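Local structure of geranyltranstransferase (Thermotoga neapolitana, 4WK5) at residues I221-D224 with L225-L229. The protein probably works as a magnesium-dependent prenyltransferase of the FPP/GGPP synthase family, joining isoprenoid diphosphates into longer chains. Residues are numbered along the deposited sequence; the frame is centred on the assembly and turned at random.
Sequences IYDD and LKDVL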
loop_
_atom_site.group_PDB
_atom_site.type_symbol
_atom_site.label_atom_id
_atom_site.label_comp_id
_atom_site.label_asym_id
_atom_site.label_seq_id
_atom_site.Cartn_x
_atom_site.Cartn_y
_atom_site.Cartn_z
ATOM N N ILE A 221 23.536 -9.158 3.605
ATOM C CA ILE A 221 24.954 -9.068 3.985
ATOM C C ILE A 221 25.837 -9.152 2.751
ATOM O O ILE A 221 26.786 -8.385 2.607
ATOM C CB ILE A 221 25.371 -10.185 4.971
ATOM C CG1 ILE A 221 24.645 -10.013 6.307
ATOM C CG2 ILE A 221 26.899 -10.192 5.179
ATOM C CD1 ILE A 221 24.749 -11.218 7.214
ATOM N N TYR A 222 25.519 -10.081 1.855
ATOM C CA TYR A 222 26.284 -10.203 0.620
ATOM C C TYR A 222 26.204 -8.908 -0.180
ATOM O O TYR A 222 27.192 -8.483 -0.772
ATOM C CB TYR A 222 25.793 -11.375 -0.230
ATOM C CG TYR A 222 26.187 -12.736 0.294
ATOM C CD1 TYR A 222 27.431 -12.958 0.870
ATOM C CD2 TYR A 222 25.302 -13.803 0.219
ATOM C CE1 TYR A 222 27.786 -14.226 1.347
ATOM C CE2 TYR A 222 25.642 -15.054 0.688
ATOM C CZ TYR A 222 26.873 -15.264 1.255
ATOM O OH TYR A 222 27.191 -16.518 1.721
ATOM N N ASP A 223 25.033 -8.271 -0.183
ATOM C CA ASP A 223 24.888 -6.973 -0.838
ATOM C C ASP A 223 25.771 -5.912 -0.175
ATOM O O ASP A 223 26.404 -5.099 -0.860
ATOM C CB ASP A 223 23.430 -6.514 -0.823
ATOM C CG ASP A 223 23.253 -5.134 -1.426
ATOM O OD1 ASP A 223 23.129 -5.042 -2.664
ATOM O OD2 ASP A 223 23.242 -4.142 -0.665
ATOM N N ASP A 224 25.807 -5.922 1.158
ATOM C CA ASP A 224 26.679 -5.026 1.919
ATOM C C ASP A 224 28.130 -5.179 1.488
ATOM O O ASP A 224 28.843 -4.192 1.289
ATOM C CB ASP A 224 26.610 -5.314 3.416
ATOM C CG ASP A 224 25.272 -4.990 4.026
ATOM O OD1 ASP A 224 24.495 -4.203 3.437
ATOM O OD2 ASP A 224 25.012 -5.535 5.117
ATOM N N LEU A 225 28.563 -6.434 1.383
ATOM C CA LEU A 225 29.959 -6.745 1.082
ATOM C C LEU A 225 30.308 -6.335 -0.345
ATOM O O LEU A 225 31.395 -5.819 -0.604
ATOM C CB LEU A 225 30.234 -8.234 1.304
ATOM C CG LEU A 225 30.200 -8.702 2.762
ATOM C CD1 LEU A 225 30.153 -10.221 2.851
ATOM C CD2 LEU A 225 31.403 -8.164 3.524
ATOM N N LYS A 226 29.376 -6.569 -1.262
ATOM C CA LYS A 226 29.489 -6.076 -2.631
ATOM C C LYS A 226 29.715 -4.566 -2.668
ATOM O O LYS A 226 30.593 -4.083 -3.384
ATOM C CB LYS A 226 28.231 -6.437 -3.427
ATOM C CG LYS A 226 28.104 -5.716 -4.760
ATOM C CD LYS A 226 26.641 -5.456 -5.097
ATOM C CE LYS A 226 26.494 -4.700 -6.410
ATOM N NZ LYS A 226 25.065 -4.535 -6.803
ATOM N N ASP A 227 28.922 -3.826 -1.895
ATOM C CA ASP A 227 29.034 -2.368 -1.840
ATOM C C ASP A 227 30.393 -1.915 -1.319
ATOM O O ASP A 227 30.947 -0.920 -1.793
ATOM C CB ASP A 227 27.932 -1.770 -0.961
ATOM C CG ASP A 227 26.544 -2.018 -1.514
ATOM O OD1 ASP A 227 26.432 -2.381 -2.706
ATOM O OD2 ASP A 227 25.562 -1.840 -0.759
ATOM N N VAL A 228 30.915 -2.641 -0.333
ATOM C CA VAL A 228 32.209 -2.317 0.270
ATOM C C VAL A 228 33.346 -2.446 -0.744
ATOM O O VAL A 228 34.256 -1.615 -0.782
ATOM C CB VAL A 228 32.501 -3.222 1.499
ATOM C CG1 VAL A 228 33.998 -3.318 1.766
ATOM C CG2 VAL A 228 31.766 -2.706 2.728
ATOM N N LEU A 229 33.279 -3.480 -1.578
ATOM C CA LEU A 229 34.323 -3.724 -2.572
ATOM C C LEU A 229 34.225 -2.736 -3.730
ATOM O O LEU A 229 35.221 -2.452 -4.397
ATOM C CB LEU A 229 34.253 -5.160 -3.090
ATOM C CG LEU A 229 35.018 -6.220 -2.292
ATOM C CD1 LEU A 229 34.734 -6.138 -0.797
ATOM C CD2 LEU A 229 34.695 -7.607 -2.823
#
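Asp223 and Asp227, one turn apart on helix 206-229, bring their carboxylates together: Asp223 OD2 lies 3.3 Å from Asp227 OD2, acceptor against acceptor, with the two planes 87° apart. Asp223 has its CG anti to the backbone N (chi1 177°), whereas Asp227 carries its CG beside its own N (chi1 -64°), and these different torsions swing the Asp223 carboxylate toward the later turn and that of Asp227 back toward the earlier one. Asp227 OD1 also comes within 3.3 Å of Asp223 O, the carbonyl oxygen that accepts the Asp227 N-H. Lys226 NZ stands 4.6 Å from Asp223 OD1, too far for a salt bridge, though its positive charge may partly offset the acidic cluster. Asp224 holds a third carboxylate, with its OD1 4.9 Å from Asp227 OD2. The sequence Asp223-Asp224-Leu225-Lys226-Asp227 is the second aspartate-rich motif, DDxxD, of trans-prenyltransferases; as in relatives, it probably helps hold magnesium and the substrate diphosphate, and a bound cation would probably offset the mutual repulsion of the acidic oxygens. Along another flank of the helix, Leu225 lies side by side with Ile221, its CD1 4.0 Å from Ile221 CG2. The same methyl meets the Tyr222 ring obliquely, 4.3 Å from CD1 of the tyrosine. Successive i to i+4 backbone bonds, from Leu225 N to Ile221 O through Val228 N to Asp224 O, fix the spacing of the acidic groups. Farther out, helix 248-274 packs on this segment: Ile221 touches Leu248 and Ala261, and Tyr222 rests on Ala261 while its OH hydrogen-bonds Asp262 OD1.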